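Local atomic coordinates of erythromycin dehydratase (Saccharopolyspora erythraea, PDB entry 3EL6), a protein that probably catalyses removal of water from beta-hydroxyacyl intermediates carried by an acyl carrier protein during assembly of the erythromycin polyketide. Residues L281-T284 with L290-T293; E167-E172 with S266-A271; V214-D219 with A224-L229. All coordinates share one frame; numbering follows the deposited sequence.

Interaction 1: L281-T284 with L290-T293; sequences LRVT and LVAT
The guanidinium of R282 is covered on one face by the methyl CD1 of L290, which sits 3.6 Å above the plane and over its centre. CG2 of T293 reaches the same group obliquely, 3.8 Å from NH1. R282 gets there with CG trans to its own N (chi1 -177°) and an extended chain through NE, lying beside T293 and pointing the same way, while the L290 side chain runs across it at about a right angle. L290 CD2 also touches NH2, and so both branches of the leucine meet the arginine's end. At the far end of the contact CG2 of T284 rests 4.0 Å from CA of L290. These residues belong to the antiparallel hairpin of strands 278-284 and 290-299 in the second half of the double hotdog fold, and the pairing is interrupted by a classic beta bulge. Two residues, V291 and A292, are set against the single V283 across the pair, and the carbonyl O of V283 takes two amide donors, V291 N at 2.7 Å and A292 N at 3.1 Å. In return V283 N gives its hydrogen to A292 O at 2.8 Å. The extra residue shifts the register by one, leaving R282 opposite T293 but T284 opposite L290. On the sheet face away from R282 and T293, V283 and A292 lie side by side, CB to CB 4.1 Å, while CG1 of V283 leans toward CB of V291, also 4.1 Å away. That face is buried: V233 of helix 227-235 packs on V283, and F225 on A292. T293 carries its hydroxyl in a hydrogen bond to OG1 of T258 on the next strand, and its CA-H makes a contact with O of L281.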
loop_
_atom_site.group_PDB
_atom_site.type_symbol
_atom_site.label_atom_id
_atom_site.label_comp_id
_atom_site.label_asym_id
_atom_site.label_seq_id
_atom_site.Cartn_x
_atom_site.Cartn_y
_atom_site.Cartn_z
ATOM N N LEU A 281 -12.762 -21.369 21.805
ATOM C CA LEU A 281 -12.817 -22.500 20.897
ATOM C C LEU A 281 -11.484 -23.176 20.822
ATOM O O LEU A 281 -10.430 -22.535 20.729
ATOM C CB LEU A 281 -13.232 -22.021 19.488
ATOM C CG LEU A 281 -14.631 -21.470 19.303
ATOM C CD1 LEU A 281 -14.837 -20.752 17.961
ATOM C CD2 LEU A 281 -15.652 -22.661 19.376
ATOM N N ARG A 282 -11.485 -24.499 20.783
ATOM C CA ARG A 282 -10.262 -25.200 20.591
ATOM C C ARG A 282 -10.475 -26.167 19.447
ATOM O O ARG A 282 -11.412 -26.959 19.514
ATOM C CB ARG A 282 -9.932 -26.007 21.862
ATOM C CG ARG A 282 -8.616 -26.732 21.764
ATOM C CD ARG A 282 -8.022 -26.987 23.158
ATOM N NE ARG A 282 -6.623 -27.453 23.090
ATOM C CZ ARG A 282 -5.551 -26.680 23.234
ATOM N NH1 ARG A 282 -5.682 -25.367 23.465
ATOM N NH2 ARG A 282 -4.330 -27.224 23.128
ATOM N N VAL A 283 -9.655 -26.101 18.415
ATOM C CA VAL A 283 -9.940 -26.784 17.181
ATOM C C VAL A 283 -8.784 -27.728 16.904
ATOM O O VAL A 283 -7.598 -27.291 16.835
ATOM C CB VAL A 283 -10.049 -25.785 15.956
ATOM C CG1 VAL A 283 -10.291 -26.594 14.661
ATOM C CG2 VAL A 283 -11.146 -24.735 16.218
ATOM N N THR A 284 -9.084 -29.020 16.765
ATOM C CA THR A 284 -8.041 -30.013 16.429
ATOM C C THR A 284 -8.333 -30.789 15.160
ATOM O O THR A 284 -9.478 -30.760 14.691
ATOM C CB THR A 284 -7.896 -31.079 17.553
ATOM O OG1 THR A 284 -9.201 -31.571 17.884
ATOM C CG2 THR A 284 -7.373 -30.417 18.834
ATOM N N LEU A 290 -3.393 -29.940 17.351
ATOM C CA LEU A 290 -4.055 -28.646 17.484
ATOM C C LEU A 290 -3.980 -27.949 16.126
ATOM O O LEU A 290 -2.928 -27.944 15.445
ATOM C CB LEU A 290 -3.327 -27.772 18.522
ATOM C CG LEU A 290 -4.035 -26.482 18.918
ATOM C CD1 LEU A 290 -5.403 -26.727 19.566
ATOM C CD2 LEU A 290 -3.152 -25.578 19.815
ATOM N N VAL A 291 -5.100 -27.339 15.745
ATOM C CA VAL A 291 -5.190 -26.662 14.451
ATOM C C VAL A 291 -5.398 -25.167 14.697
ATOM O O VAL A 291 -4.772 -24.340 14.015
ATOM C CB VAL A 291 -6.349 -27.245 13.565
ATOM C CG1 VAL A 291 -6.607 -26.346 12.327
ATOM C CG2 VAL A 291 -5.963 -28.687 13.106
ATOM N N ALA A 292 -6.260 -24.815 15.643
ATOM C CA ALA A 292 -6.506 -23.400 15.926
ATOM C C ALA A 292 -7.110 -23.208 17.314
ATOM O O ALA A 292 -7.762 -24.111 17.844
ATOM C CB ALA A 292 -7.436 -22.819 14.837
ATOM N N THR A 293 -6.915 -22.024 17.905
ATOM C CA THR A 293 -7.631 -21.612 19.115
ATOM C C THR A 293 -8.190 -20.227 18.972
ATOM O O THR A 293 -7.689 -19.425 18.141
ATOM C CB THR A 293 -6.721 -21.632 20.364
ATOM O OG1 THR A 293 -5.640 -20.691 20.206
ATOM C CG2 THR A 293 -6.110 -23.015 20.572
#

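Interaction 2: E167-E172 with S266-A271; sequences EQWPPE and SVRVVA. With SO4 (sulfate ion), chain B.
A cation-pi stack between W169 and R268 fastens the loop that precedes strand 175-176 onto strand 266-273. The guanidinium lies flat on the indole, planes 9° apart, with CZ of R268 3.4 Å from CD1 of W169 and 3.8 Å from the centroid of the five-membered ring. The rest of the arginine follows the same face: CB of R268 lies above the outer rim of the benzo ring, 3.6 Å from CH2 of W169, and CD makes a CH-pi contact with the five-membered ring. The side chains run antiparallel to one another, R268 outward from its strand and W169 inward, with CG trans to its N (chi1 174°). Strand 266-273 is part of the double hotdog fold, where it is flanked by 209-215 and 278-284; from the first of these, E213 OE2 accepts the hydrogen bond of W169 NE1, and Y211 touches the indole. At the rim of the indole, CH2 approaches O of V269 in the ring plane, 3.7 Å away, and CZ3 meets CG2 of V270 at 4.1 Å. The peptide between W169 and P170 is cis, turning the chain sharply just after the tryptophan. A sulfate, most likely picked up from the crystallisation solution, sits at the edge of the guanidinium with its sulfur in the plane. R268 NH1 gives to sulfate O2 at 2.9 Å and R268 NH2 to sulfate O1 at 3.1 Å. Both bonds are nearly straight, and in this crystal they and the stack together hold the rotation of the guanidinium.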
loop_
_atom_site.group_PDB
_atom_site.type_symbol
_atom_site.label_atom_id
_atom_site.label_comp_id
_atom_site.label_asym_id
_atom_site.label_seq_id
_atom_site.Cartn_x
_atom_site.Cartn_y
_atom_site.Cartn_z
ATOM N N GLU A 167 -7.230 -37.834 24.652
ATOM C CA GLU A 167 -8.405 -38.172 25.437
ATOM C C GLU A 167 -9.553 -38.723 24.574
ATOM O O GLU A 167 -9.626 -38.451 23.386
ATOM C CB GLU A 167 -8.899 -36.930 26.165
ATOM C CG GLU A 167 -9.845 -37.280 27.266
ATOM C CD GLU A 167 -10.846 -36.196 27.592
ATOM O OE1 GLU A 167 -10.525 -35.010 27.444
ATOM O OE2 GLU A 167 -11.969 -36.542 28.009
ATOM N N GLN A 168 -10.448 -39.495 25.179
ATOM C CA GLN A 168 -11.546 -40.135 24.446
ATOM C C GLN A 168 -12.393 -39.051 23.745
ATOM O O GLN A 168 -12.652 -38.010 24.343
ATOM C CB GLN A 168 -12.428 -40.935 25.441
ATOM C CG GLN A 168 -13.660 -41.579 24.826
ATOM C CD GLN A 168 -14.471 -42.377 25.855
ATOM O OE1 GLN A 168 -15.704 -42.492 25.761
ATOM N NE2 GLN A 168 -13.785 -42.908 26.850
ATOM N N TRP A 169 -12.861 -39.313 22.518
ATOM C CA TRP A 169 -13.676 -38.322 21.759
ATOM C C TRP A 169 -15.092 -38.820 21.403
ATOM O O TRP A 169 -15.204 -39.828 20.767
ATOM C CB TRP A 169 -12.961 -37.992 20.436
ATOM C CG TRP A 169 -13.836 -37.094 19.535
ATOM C CD1 TRP A 169 -14.613 -37.478 18.455
ATOM C CD2 TRP A 169 -14.032 -35.686 19.696
ATOM N NE1 TRP A 169 -15.290 -36.351 17.938
ATOM C CE2 TRP A 169 -14.940 -35.254 18.682
ATOM C CE3 TRP A 169 -13.505 -34.735 20.579
ATOM C CZ2 TRP A 169 -15.322 -33.914 18.545
ATOM C CZ3 TRP A 169 -13.877 -33.403 20.443
ATOM C CH2 TRP A 169 -14.791 -33.004 19.433
ATOM N N PRO A 170 -16.160 -38.132 21.830
ATOM C CA PRO A 170 -16.110 -37.020 22.765
ATOM C C PRO A 170 -15.733 -37.531 24.168
ATOM O O PRO A 170 -15.628 -38.749 24.377
ATOM C CB PRO A 170 -17.541 -36.534 22.790
ATOM C CG PRO A 170 -18.354 -37.856 22.566
ATOM C CD PRO A 170 -17.543 -38.602 21.588
ATOM N N PRO A 171 -15.575 -36.619 25.135
ATOM C CA PRO A 171 -15.226 -37.094 26.488
ATOM C C PRO A 171 -16.256 -38.102 27.038
ATOM O O PRO A 171 -17.409 -38.123 26.588
ATOM C CB PRO A 171 -15.282 -35.809 27.318
ATOM C CG PRO A 171 -14.905 -34.732 26.309
ATOM C CD PRO A 171 -15.599 -35.146 25.044
ATOM N N GLU A 172 -15.855 -38.874 28.054
ATOM C CA GLU A 172 -16.685 -39.961 28.617
ATOM C C GLU A 172 -18.145 -39.640 28.951
ATOM O O GLU A 172 -19.051 -40.402 28.568
ATOM C CB GLU A 172 -15.970 -40.620 29.824
ATOM C CG GLU A 172 -14.918 -41.674 29.371
ATOM C CD GLU A 172 -13.959 -42.175 30.487
ATOM O OE1 GLU A 172 -14.431 -42.679 31.538
ATOM O OE2 GLU A 172 -12.716 -42.079 30.291
ATOM N N SER A 266 -11.411 -30.801 7.807
ATOM C CA SER A 266 -12.109 -31.692 8.723
ATOM C C SER A 266 -11.474 -31.518 10.100
ATOM O O SER A 266 -10.255 -31.752 10.221
ATOM C CB SER A 266 -11.938 -33.130 8.261
ATOM O OG SER A 266 -12.636 -34.001 9.140
ATOM N N VAL A 267 -12.260 -31.070 11.085
ATOM C CA VAL A 267 -11.698 -30.739 12.395
ATOM C C VAL A 267 -12.658 -31.197 13.494
ATOM O O VAL A 267 -13.806 -31.556 13.220
ATOM C CB VAL A 267 -11.462 -29.198 12.525
ATOM C CG1 VAL A 267 -10.350 -28.763 11.494
ATOM C CG2 VAL A 267 -12.802 -28.417 12.379
ATOM N N ARG A 268 -12.172 -31.214 14.740
ATOM C CA ARG A 268 -13.022 -31.384 15.901
ATOM C C ARG A 268 -12.962 -30.084 16.708
ATOM O O ARG A 268 -11.917 -29.446 16.772
ATOM C CB ARG A 268 -12.478 -32.535 16.760
ATOM C CG ARG A 268 -12.487 -33.917 16.023
ATOM C CD ARG A 268 -11.709 -35.051 16.767
ATOM N NE ARG A 268 -12.122 -36.322 16.157
ATOM C CZ ARG A 268 -11.759 -37.544 16.564
ATOM N NH1 ARG A 268 -10.936 -37.714 17.590
ATOM N NH2 ARG A 268 -12.240 -38.604 15.923
ATOM N N VAL A 269 -14.048 -29.706 17.309
ATOM C CA VAL A 269 -14.138 -28.412 17.990
ATOM C C VAL A 269 -14.618 -28.660 19.423
ATOM O O VAL A 269 -15.583 -29.406 19.656
ATOM C CB VAL A 269 -15.154 -27.557 17.309
ATOM C CG1 VAL A 269 -15.262 -26.167 17.991
ATOM C CG2 VAL A 269 -14.792 -27.430 15.815
ATOM N N VAL A 270 -13.940 -28.047 20.384
ATOM C CA VAL A 270 -14.485 -27.977 21.742
ATOM C C VAL A 270 -14.785 -26.505 22.035
ATOM O O VAL A 270 -13.859 -25.642 21.924
ATOM C CB VAL A 270 -13.450 -28.474 22.757
ATOM C CG1 VAL A 270 -14.054 -28.355 24.154
ATOM C CG2 VAL A 270 -12.982 -29.944 22.411
ATOM N N ALA A 271 -16.046 -26.187 22.318
ATOM C CA ALA A 271 -16.435 -24.808 22.605
ATOM C C ALA A 271 -16.735 -24.742 24.096
ATOM O O ALA A 271 -17.515 -25.543 24.617
ATOM C CB ALA A 271 -17.638 -24.403 21.826
HETATM S S SO4 B . -10.494 -41.538 17.789
HETATM O O1 SO4 B . -11.717 -41.429 16.989
HETATM O O2 SO4 B . -10.326 -40.368 18.665
HETATM O O3 SO4 B . -10.560 -42.758 18.605
HETATM O O4 SO4 B . -9.343 -41.644 16.885
#

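Interaction 3: V214-D219 with A224-L229; sequences VSIAAD and AFHPVL
I216 meets H226 through its first torsion: chi1 of 59° places CG1 between the backbone N and the carbonyl carbon, and a trans chi2 carries CD1 outward until it stands over the imidazole. H226 answers with chi1 -162°, swinging its ring out to receive the methyl. The histidine occupies the N-cap of helix 227-235, one of the helices of this double hotdog fold, and begins the HPxxxDxxxQ sequence, whose aspartate is catalytic in related polyketide synthase dehydratases. CD1 of I216 lies almost on the ring normal, 3.4 Å from the ring centroid, in a close CH-pi contact, and it stands 3.4 Å from CG of H226. Because the methyl is centred, all five ring atoms are touched rather than one side alone. The same methyl rests 4.1 Å from CB of L229, while the other branch of I216, CG2, meets CG1 of V228, also at 4.1 Å. I216 is therefore wedged between the cap residue and the first turn of the helix. One residue further into the helix than V228, L229 turns its end toward the strand: CD1 lies 3.7 Å from CG1 of V214 and 3.7 Å from CA of S215. V214 and L229 also share V267 of strand 266-273 as a neighbour, so this end of the contact runs into the packing between helix and strands. The ring of Y223 also meets the imidazole, the two planes inclined to each other. At its edge the histidine closes the helix end: ND1 of H226 accepts from N of V228 at 3.1 Å, and that nitrogen is only 7° out of the ring plane.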
loop_
_atom_site.group_PDB
_atom_site.type_symbol
_atom_site.label_atom_id
_atom_site.label_comp_id
_atom_site.label_asym_id
_atom_site.label_seq_id
_atom_site.Cartn_x
_atom_site.Cartn_y
_atom_site.Cartn_z
ATOM N N VAL A 214 -16.734 -31.177 12.520
ATOM C CA VAL A 214 -17.125 -30.164 11.545
ATOM C C VAL A 214 -16.247 -30.434 10.321
ATOM O O VAL A 214 -15.059 -30.602 10.453
ATOM C CB VAL A 214 -16.863 -28.775 12.101
ATOM C CG1 VAL A 214 -17.188 -27.794 11.027
ATOM C CG2 VAL A 214 -17.729 -28.497 13.350
ATOM N N SER A 215 -16.816 -30.489 9.112
ATOM C CA SER A 215 -16.003 -30.789 7.926
ATOM C C SER A 215 -16.754 -30.300 6.677
ATOM O O SER A 215 -17.975 -30.150 6.696
ATOM C CB SER A 215 -15.678 -32.286 7.742
ATOM O OG SER A 215 -16.907 -33.036 7.633
ATOM N N ILE A 216 -15.975 -29.988 5.645
ATOM C CA ILE A 216 -16.490 -29.569 4.374
ATOM C C ILE A 216 -15.751 -30.393 3.335
ATOM O O ILE A 216 -14.780 -31.081 3.621
ATOM C CB ILE A 216 -16.233 -28.046 4.122
ATOM C CG1 ILE A 216 -14.729 -27.741 4.173
ATOM C CG2 ILE A 216 -17.031 -27.211 5.138
ATOM C CD1 ILE A 216 -14.418 -26.324 3.614
ATOM N N ALA A 217 -16.196 -30.346 2.085
ATOM C CA ALA A 217 -15.413 -30.989 1.067
ATOM C C ALA A 217 -14.203 -30.121 0.621
ATOM O O ALA A 217 -14.363 -28.949 0.305
ATOM C CB ALA A 217 -16.291 -31.326 -0.130
ATOM N N ALA A 218 -13.024 -30.720 0.520
ATOM C CA ALA A 218 -11.832 -29.990 0.003
ATOM C C ALA A 218 -12.083 -29.292 -1.349
ATOM O O ALA A 218 -12.709 -29.853 -2.244
ATOM C CB ALA A 218 -10.634 -30.920 -0.064
ATOM N N ASP A 219 -11.662 -28.046 -1.508
ATOM C CA ASP A 219 -11.741 -27.474 -2.859
ATOM C C ASP A 219 -10.542 -26.605 -3.254
ATOM O O ASP A 219 -9.546 -27.121 -3.770
ATOM C CB ASP A 219 -13.057 -26.749 -3.139
ATOM C CG ASP A 219 -13.214 -26.414 -4.607
ATOM O OD1 ASP A 219 -12.489 -25.510 -5.078
ATOM O OD2 ASP A 219 -14.025 -27.060 -5.306
ATOM N N ALA A 224 -6.143 -19.711 4.730
ATOM C CA ALA A 224 -5.397 -19.878 5.979
ATOM C C ALA A 224 -6.197 -20.828 6.822
ATOM O O ALA A 224 -5.657 -21.811 7.302
ATOM C CB ALA A 224 -5.210 -18.536 6.709
ATOM N N PHE A 225 -7.492 -20.558 6.959
ATOM C CA PHE A 225 -8.475 -21.490 7.573
ATOM C C PHE A 225 -9.739 -21.318 6.706
ATOM O O PHE A 225 -10.405 -20.288 6.774
ATOM C CB PHE A 225 -8.828 -21.064 9.005
ATOM C CG PHE A 225 -9.566 -22.146 9.827
ATOM C CD1 PHE A 225 -9.014 -22.616 11.020
ATOM C CD2 PHE A 225 -10.803 -22.665 9.407
ATOM C CE1 PHE A 225 -9.682 -23.608 11.799
ATOM C CE2 PHE A 225 -11.496 -23.634 10.166
ATOM C CZ PHE A 225 -10.935 -24.129 11.347
ATOM N N HIS A 226 -10.061 -22.309 5.890
ATOM C CA HIS A 226 -11.234 -22.191 4.985
ATOM C C HIS A 226 -12.422 -21.528 5.630
ATOM O O HIS A 226 -12.930 -21.986 6.676
ATOM C CB HIS A 226 -11.649 -23.613 4.474
ATOM C CG HIS A 226 -12.518 -23.552 3.254
ATOM N ND1 HIS A 226 -13.740 -22.951 3.259
ATOM C CD2 HIS A 226 -12.276 -23.921 1.963
ATOM C CE1 HIS A 226 -14.261 -22.994 2.039
ATOM N NE2 HIS A 226 -13.387 -23.587 1.235
ATOM N N PRO A 227 -12.937 -20.422 5.050
ATOM C CA PRO A 227 -13.927 -19.644 5.754
ATOM C C PRO A 227 -15.288 -20.311 5.916
ATOM O O PRO A 227 -16.064 -19.963 6.875
ATOM C CB PRO A 227 -14.007 -18.345 4.925
ATOM C CG PRO A 227 -13.560 -18.745 3.607
ATOM C CD PRO A 227 -12.565 -19.811 3.749
ATOM N N VAL A 228 -15.591 -21.276 5.024
ATOM C CA VAL A 228 -16.810 -22.023 5.295
ATOM C C VAL A 228 -16.600 -22.925 6.534
ATOM O O VAL A 228 -17.451 -22.968 7.431
ATOM C CB VAL A 228 -17.310 -22.775 4.074
ATOM C CG1 VAL A 228 -18.638 -23.534 4.382
ATOM C CG2 VAL A 228 -17.592 -21.712 2.969
ATOM N N LEU A 229 -15.480 -23.621 6.554
ATOM C CA LEU A 229 -15.144 -24.470 7.715
ATOM C C LEU A 229 -15.114 -23.613 8.980
ATOM O O LEU A 229 -15.670 -23.978 10.015
ATOM C CB LEU A 229 -13.846 -25.202 7.468
ATOM C CG LEU A 229 -13.467 -26.251 8.557
ATOM C CD1 LEU A 229 -14.479 -27.430 8.484
ATOM C CD2 LEU A 229 -12.040 -26.825 8.392
#

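Following the chain, 167-172 comes first and meets 266-271 more than ninety residues later, so interaction 2 closes a long loop. Nested inside it is interaction 3, whose short connection takes the chain from strand 209-215 into helix 227-235. Interaction 1 follows in series, opening after interaction 2 has closed: a hairpin of strands 278-284 and 290-299. Strand 266-273, from interaction 2, lies between 209-215 and 278-284 and so joins the other two contacts. V267 N probably hydrogen-bonds V214 O on one flank, and R268 N probably T284 O on the other. The helix side is shared too: V267 packs on L229, and F225 reaches V283, V291 and A292 of the hairpin.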